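Long-range contacts in putative immunoglobulin-blocking virulence protein (Mycoplasma mycoides subsp. capri, PDB 7ADK), which probably binds host immunoglobulins and blocks their action as a mycoplasma virulence protein: residues A[203-208]-A[316-321]; A[298-303]-A[323-328]. All blocks are in the same frame, centred on the assembly; numbering follows the deposited sequence.

Contact 1: A[203-208]-A[316-321]; sequences VGLFNN and RSAFIN
With chi1 at -82° in L205 and -62° in I320, both side chains set their gamma carbon (CG and CG1, respectively) anti to the carbonyl carbon, and this brings their branches together between a type I beta turn, G204 to N207, and the strand 318-320 at the edge of a three-stranded antiparallel sheet. No hydrogen bond crosses the contact, so the 329 Å² buried in it rests on packing. L205 CD1 lies 3.9 Å from I320 CG1 and 4.0 Å from A318 CB, while its other branch, CD2, is 3.6 Å from A318 O, a carbonyl that also accepts a bond from R248 NE of helix 247-253. F206, next in the turn, presents CZ to I320 CD1 at 4.0 Å, the two side chains meeting at about a right angle and the methyl obliquely to the ring. At the other end of the contact R316, bent at its third torsion, crosses V203 obliquely, and V203 CG2 sits over one face of the guanidinium, 3.8 Å from R316 NH2 and offset toward the rim; R316 NE is held in a salt bridge by D200. The turn itself is tied internally: G204 O takes two donors, N207 N at 3.3 Å and, nearly straight at 169°, N208 ND2 at 2.9 Å, with G204 O close to the amide plane of N208.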
ATOM      1  N   VAL A 203      37.749   8.204  18.099  1.00 76.51           N
ATOM      2  CA  VAL A 203      37.516   8.156  16.640  1.00 76.51           C
ATOM      3  C   VAL A 203      38.470   9.069  15.846  1.00 76.51           C
ATOM      4  O   VAL A 203      38.149   9.458  14.729  1.00 76.51           O
ATOM      5  CB  VAL A 203      36.029   8.365  16.259  1.00 76.51           C
ATOM      6  CG1 VAL A 203      35.155   7.183  16.648  1.00 76.51           C
ATOM      7  CG2 VAL A 203      35.409   9.622  16.841  1.00 76.51           C
ATOM      8  N   GLY A 204      39.650   9.393  16.379  1.00 77.79           N
ATOM      9  CA  GLY A 204      40.705  10.130  15.669  1.00 77.79           C
ATOM     10  C   GLY A 204      41.492   9.257  14.696  1.00 77.79           C
ATOM     11  O   GLY A 204      41.371   8.036  14.706  1.00 77.79           O
ATOM     12  N   LEU A 205      42.323   9.845  13.834  1.00 74.51           N
ATOM     13  CA  LEU A 205      42.999   9.089  12.769  1.00 74.51           C
ATOM     14  C   LEU A 205      43.916   7.961  13.262  1.00 74.51           C
ATOM     15  O   LEU A 205      43.969   6.921  12.616  1.00 74.51           O
ATOM     16  CB  LEU A 205      43.781  10.039  11.849  1.00 74.51           C
ATOM     17  CG  LEU A 205      42.886  10.697  10.796  1.00 74.51           C
ATOM     18  CD1 LEU A 205      43.535  11.954  10.233  1.00 74.51           C
ATOM     19  CD2 LEU A 205      42.624   9.725   9.653  1.00 74.51           C
ATOM     20  N   PHE A 206      44.599   8.119  14.395  1.00 77.41           N
ATOM     21  CA  PHE A 206      45.466   7.087  14.976  1.00 77.41           C
ATOM     22  C   PHE A 206      45.021   6.701  16.382  1.00 77.41           C
ATOM     23  O   PHE A 206      45.820   6.229  17.191  1.00 77.41           O
ATOM     24  CB  PHE A 206      46.942   7.494  14.901  1.00 77.41           C
ATOM     25  CG  PHE A 206      47.398   7.906  13.522  1.00 77.41           C
ATOM     26  CD1 PHE A 206      47.137   7.090  12.412  1.00 77.41           C
ATOM     27  CD2 PHE A 206      48.017   9.143  13.329  1.00 77.41           C
ATOM     28  CE1 PHE A 206      47.464   7.513  11.121  1.00 77.41           C
ATOM     29  CE2 PHE A 206      48.339   9.571  12.039  1.00 77.41           C
ATOM     30  CZ  PHE A 206      48.057   8.763  10.933  1.00 77.41           C
ATOM     31  N   ASN A 207      43.735   6.890  16.668  1.00 79.63           N
ATOM     32  CA  ASN A 207      43.061   6.380  17.850  1.00 79.63           C
ATOM     33  C   ASN A 207      41.571   6.153  17.538  1.00 79.63           C
ATOM     34  O   ASN A 207      40.742   7.031  17.764  1.00 79.63           O
ATOM     35  CB  ASN A 207      43.282   7.329  19.022  1.00 79.63           C
ATOM     36  CG  ASN A 207      42.633   6.874  20.292  1.00 79.63           C
ATOM     37  OD1 ASN A 207      42.333   5.775  20.508  1.00 79.63           O
ATOM     38  ND2 ASN A 207      42.398   7.673  21.170  1.00 79.63           N
ATOM     39  N   ASN A 208      41.245   4.993  16.975  1.00 74.63           N
ATOM     40  CA  ASN A 208      39.886   4.604  16.615  1.00 74.63           C
ATOM     41  C   ASN A 208      39.717   3.087  16.645  1.00 74.63           C
ATOM     42  O   ASN A 208      40.685   2.345  16.631  1.00 74.63           O
ATOM     43  CB  ASN A 208      39.470   5.202  15.259  1.00 74.63           C
ATOM     44  CG  ASN A 208      40.226   4.652  14.072  1.00 74.63           C
ATOM     45  OD1 ASN A 208      40.071   3.502  13.697  1.00 74.63           O
ATOM     46  ND2 ASN A 208      41.041   5.454  13.443  1.00 74.63           N
ATOM     47  N   ARG A 316      36.244  12.975  14.010  1.00 76.28           N
ATOM     48  CA  ARG A 316      35.505  11.896  13.332  1.00 76.28           C
ATOM     49  C   ARG A 316      35.453  12.082  11.812  1.00 76.28           C
ATOM     50  O   ARG A 316      35.349  11.115  11.074  1.00 76.28           O
ATOM     51  CB  ARG A 316      34.099  11.818  13.956  1.00 76.28           C
ATOM     52  CG  ARG A 316      33.302  10.555  13.608  1.00 76.28           C
ATOM     53  CD  ARG A 316      31.894  10.523  14.213  1.00 76.28           C
ATOM     54  NE  ARG A 316      31.892  10.608  15.676  1.00 76.28           N
ATOM     55  CZ  ARG A 316      31.568   9.692  16.556  1.00 76.28           C
ATOM     56  NH1 ARG A 316      31.073   8.549  16.250  1.00 76.28           N
ATOM     57  NH2 ARG A 316      31.767   9.940  17.792  1.00 76.28           N
ATOM     58  N   SER A 317      35.548  13.322  11.349  1.00 74.49           N
ATOM     59  CA  SER A 317      35.484  13.704   9.931  1.00 74.49           C
ATOM     60  C   SER A 317      36.858  13.880   9.278  1.00 74.49           C
ATOM     61  O   SER A 317      36.935  14.148   8.084  1.00 74.49           O
ATOM     62  CB  SER A 317      34.710  15.014   9.801  1.00 74.49           C
ATOM     63  OG  SER A 317      33.428  14.896  10.377  1.00 74.49           O
ATOM     64  N   ALA A 318      37.939  13.802  10.056  1.00 73.63           N
ATOM     65  CA  ALA A 318      39.301  14.009   9.585  1.00 73.63           C
ATOM     66  C   ALA A 318      39.766  12.892   8.651  1.00 73.63           C
ATOM     67  O   ALA A 318      39.639  11.718   8.991  1.00 73.63           O
ATOM     68  CB  ALA A 318      40.227  14.123  10.793  1.00 73.63           C
ATOM     69  N   PHE A 319      40.394  13.252   7.538  1.00 79.27           N
ATOM     70  CA  PHE A 319      41.088  12.342   6.629  1.00 79.27           C
ATOM     71  C   PHE A 319      42.456  12.911   6.245  1.00 79.27           C
ATOM     72  O   PHE A 319      42.747  14.078   6.467  1.00 79.27           O
ATOM     73  CB  PHE A 319      40.215  12.014   5.403  1.00 79.27           C
ATOM     74  CG  PHE A 319      40.039  13.114   4.373  1.00 79.27           C
ATOM     75  CD1 PHE A 319      38.964  14.004   4.491  1.00 79.27           C
ATOM     76  CD2 PHE A 319      40.916  13.225   3.280  1.00 79.27           C
ATOM     77  CE1 PHE A 319      38.770  14.999   3.518  1.00 79.27           C
ATOM     78  CE2 PHE A 319      40.727  14.227   2.316  1.00 79.27           C
ATOM     79  CZ  PHE A 319      39.650  15.112   2.433  1.00 79.27           C
ATOM     80  N   ILE A 320      43.320  12.081   5.685  1.00 80.41           N
ATOM     81  CA  ILE A 320      44.638  12.475   5.174  1.00 80.41           C
ATOM     82  C   ILE A 320      44.531  12.539   3.650  1.00 80.41           C
ATOM     83  O   ILE A 320      44.134  11.548   3.039  1.00 80.41           O
ATOM     84  CB  ILE A 320      45.677  11.418   5.615  1.00 80.41           C
ATOM     85  CG1 ILE A 320      45.799  11.317   7.149  1.00 80.41           C
ATOM     86  CG2 ILE A 320      47.057  11.692   5.015  1.00 80.41           C
ATOM     87  CD1 ILE A 320      46.230   9.944   7.621  1.00 80.41           C
ATOM     88  N   ASN A 321      44.856  13.659   3.008  1.00 84.90           N
ATOM     89  CA  ASN A 321      44.841  13.714   1.541  1.00 84.90           C
ATOM     90  C   ASN A 321      46.191  13.279   0.943  1.00 84.90           C
ATOM     91  O   ASN A 321      47.126  12.907   1.647  1.00 84.90           O
ATOM     92  CB  ASN A 321      44.310  15.068   1.034  1.00 84.90           C
ATOM     93  CG  ASN A 321      45.271  16.237   1.070  1.00 84.90           C
ATOM     94  OD1 ASN A 321      46.410  16.154   0.661  1.00 84.90           O
ATOM     95  ND2 ASN A 321      44.810  17.388   1.483  1.00 84.90           N
TER

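Contact 2: A[298-303]-A[323-328]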
ATOM      1  N   LYS A 298      50.715  18.851   9.395  1.00 87.78           N
ATOM      2  CA  LYS A 298      50.331  19.815   8.336  1.00 87.78           C
ATOM      3  C   LYS A 298      48.819  19.779   8.106  1.00 87.78           C
ATOM      4  O   LYS A 298      48.247  18.699   7.980  1.00 87.78           O
ATOM      5  CB  LYS A 298      51.076  19.556   7.008  1.00 87.78           C
ATOM      6  CG  LYS A 298      52.563  19.923   7.086  1.00 87.78           C
ATOM      7  CD  LYS A 298      53.277  19.803   5.735  1.00 87.78           C
ATOM      8  CE  LYS A 298      54.747  20.252   5.803  1.00 87.78           C
ATOM      9  NZ  LYS A 298      55.559  19.451   6.753  1.00 87.78           N
ATOM     10  N   ILE A 299      48.186  20.946   7.981  1.00 87.13           N
ATOM     11  CA  ILE A 299      46.747  21.113   7.693  1.00 87.13           C
ATOM     12  C   ILE A 299      46.527  21.484   6.217  1.00 87.13           C
ATOM     13  O   ILE A 299      47.251  22.310   5.662  1.00 87.13           O
ATOM     14  CB  ILE A 299      46.109  22.160   8.635  1.00 87.13           C
ATOM     15  CG1 ILE A 299      46.147  21.752  10.121  1.00 87.13           C
ATOM     16  CG2 ILE A 299      44.658  22.486   8.245  1.00 87.13           C
ATOM     17  CD1 ILE A 299      45.480  20.418  10.467  1.00 87.13           C
ATOM     18  N   ALA A 300      45.528  20.877   5.583  1.00 91.25           N
ATOM     19  CA  ALA A 300      45.143  21.098   4.190  1.00 91.25           C
ATOM     20  C   ALA A 300      44.469  22.460   3.923  1.00 91.25           C
ATOM     21  O   ALA A 300      43.860  23.069   4.802  1.00 91.25           O
ATOM     22  CB  ALA A 300      44.239  19.947   3.761  1.00 91.25           C
ATOM     23  N   SER A 301      44.557  22.929   2.675  1.00 94.49           N
ATOM     24  CA  SER A 301      44.242  24.308   2.273  1.00 94.49           C
ATOM     25  C   SER A 301      42.796  24.736   2.543  1.00 94.49           C
ATOM     26  O   SER A 301      42.560  25.875   2.921  1.00 94.49           O
ATOM     27  CB  SER A 301      44.566  24.459   0.781  1.00 94.49           C
ATOM     28  OG  SER A 301      44.555  25.800   0.346  1.00 94.49           O
ATOM     29  N   THR A 302      41.821  23.846   2.368  1.00 94.44           N
ATOM     30  CA  THR A 302      40.401  24.128   2.628  1.00 94.44           C
ATOM     31  C   THR A 302      40.103  24.145   4.120  1.00 94.44           C
ATOM     32  O   THR A 302      39.546  25.108   4.631  1.00 94.44           O
ATOM     33  CB  THR A 302      39.511  23.088   1.940  1.00 94.44           C
ATOM     34  OG1 THR A 302      39.903  21.798   2.337  1.00 94.44           O
ATOM     35  CG2 THR A 302      39.613  23.158   0.420  1.00 94.44           C
ATOM     36  N   SER A 303      40.538  23.121   4.855  1.00 90.87           N
ATOM     37  CA  SER A 303      40.360  23.033   6.306  1.00 90.87           C
ATOM     38  C   SER A 303      41.087  24.124   7.099  1.00 90.87           C
ATOM     39  O   SER A 303      40.708  24.396   8.232  1.00 90.87           O
ATOM     40  CB  SER A 303      40.763  21.651   6.790  1.00 90.87           C
ATOM     41  OG  SER A 303      39.820  20.713   6.331  1.00 90.87           O
ATOM     42  N   ALA A 323      48.841  14.676  -0.285  1.00 91.62           N
ATOM     43  CA  ALA A 323      50.086  15.406  -0.030  1.00 91.62           C
ATOM     44  C   ALA A 323      50.665  15.244   1.392  1.00 91.62           C
ATOM     45  O   ALA A 323      51.557  15.994   1.788  1.00 91.62           O
ATOM     46  CB  ALA A 323      49.855  16.868  -0.416  1.00 91.62           C
ATOM     47  N   GLY A 324      50.175  14.283   2.178  1.00 91.14           N
ATOM     48  CA  GLY A 324      50.615  14.082   3.564  1.00 91.14           C
ATOM     49  C   GLY A 324      50.197  15.221   4.488  1.00 91.14           C
ATOM     50  O   GLY A 324      51.017  15.804   5.193  1.00 91.14           O
ATOM     51  N   GLU A 325      48.917  15.567   4.450  1.00 89.57           N
ATOM     52  CA  GLU A 325      48.337  16.679   5.197  1.00 89.57           C
ATOM     53  C   GLU A 325      46.889  16.361   5.599  1.00 89.57           C
ATOM     54  O   GLU A 325      46.192  15.618   4.910  1.00 89.57           O
ATOM     55  CB  GLU A 325      48.470  17.968   4.368  1.00 89.57           C
ATOM     56  CG  GLU A 325      47.812  17.838   2.993  1.00 89.57           C
ATOM     57  CD  GLU A 325      47.921  19.098   2.131  1.00 89.57           C
ATOM     58  OE1 GLU A 325      49.007  19.705   2.062  1.00 89.57           O
ATOM     59  OE2 GLU A 325      46.916  19.496   1.509  1.00 89.57           O
ATOM     60  N   ILE A 326      46.464  16.891   6.742  1.00 84.57           N
ATOM     61  CA  ILE A 326      45.184  16.585   7.386  1.00 84.57           C
ATOM     62  C   ILE A 326      44.087  17.514   6.852  1.00 84.57           C
ATOM     63  O   ILE A 326      44.242  18.732   6.834  1.00 84.57           O
ATOM     64  CB  ILE A 326      45.310  16.666   8.920  1.00 84.57           C
ATOM     65  CG1 ILE A 326      46.354  15.670   9.450  1.00 84.57           C
ATOM     66  CG2 ILE A 326      43.961  16.430   9.594  1.00 84.57           C
ATOM     67  CD1 ILE A 326      46.546  15.761  10.963  1.00 84.57           C
ATOM     68  N   ASP A 327      42.964  16.936   6.452  1.00 85.14           N
ATOM     69  CA  ASP A 327      41.797  17.566   5.831  1.00 85.14           C
ATOM     70  C   ASP A 327      40.516  16.974   6.445  1.00 85.14           C
ATOM     71  O   ASP A 327      40.594  16.013   7.208  1.00 85.14           O
ATOM     72  CB  ASP A 327      41.893  17.335   4.315  1.00 85.14           C
ATOM     73  CG  ASP A 327      41.047  18.299   3.479  1.00 85.14           C
ATOM     74  OD1 ASP A 327      41.171  18.251   2.234  1.00 85.14           O
ATOM     75  OD2 ASP A 327      40.313  19.132   4.060  1.00 85.14           O
ATOM     76  N   SER A 328      39.328  17.513   6.182  1.00 80.46           N
ATOM     77  CA  SER A 328      38.093  16.915   6.713  1.00 80.46           C
ATOM     78  C   SER A 328      36.869  17.128   5.833  1.00 80.46           C
ATOM     79  O   SER A 328      36.852  17.972   4.944  1.00 80.46           O
ATOM     80  CB  SER A 328      37.831  17.341   8.166  1.00 80.46           C
ATOM     81  OG  SER A 328      37.255  18.616   8.280  1.00 80.46           O
TER
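A single parallel beta bridge joins the approach to helix 301-308 to strand 326-332, with I299 opposite I326. The evidence is that I326 uses both its backbone groups on the two neighbours of I299: I326 N donates to K298 O (2.8 Å, 176°), and I326 O accepts from A300 N (2.8 Å). I299 CD1 turns back to I326 CB at 4.1 Å, and A189 of helix 182-194 packs against both isoleucines. Next to the bridge the methyl of A300 faces the strand, with CB 3.6 Å from D327 CB and 3.5 Å from E325 OE2, an oxygen that also receives N321 ND2. The polar link comes one step further on. D327 holds CG anti to its backbone N (chi1 -160°), which carries OD2 to the first turn of the helix. There S303 OG donates to D327 OD2 at 2.8 Å, on the anti side and 15° out of the carboxylate plane, while S328 N reaches the same oxygen from above that plane. S303 OG is also hydrogen-bonded to W331 NE1. Two donors, one helical and one from the strand's backbone, would probably stabilise the negative charge on D327. Paired backbone bonds flanking I299 are characteristic of an isolated parallel beta bridge.

Overall arrangement
From the N terminus the segments come in the order 203-208, 298-303, 316-321 and 323-328, so the two contacts cross instead of nesting. Contact 1 closes a long loop of 107 residues, of which 47 are helical and only 2 are strand; contact 2 closes a short one of 19, which includes most of helix 301-308 and the two outer strands of the sheet, 312-313 and 318-320. Their centres are 12 Å apart, and they meet in that sheet, where F319 N lies 2.8 Å from D327 O, a probable hydrogen bond. Contact 1 thus ties the turn after helix 182-194 to edge strand 318-320, and contact 2 ties the chain entering helix 301-308 to central strand 326-332.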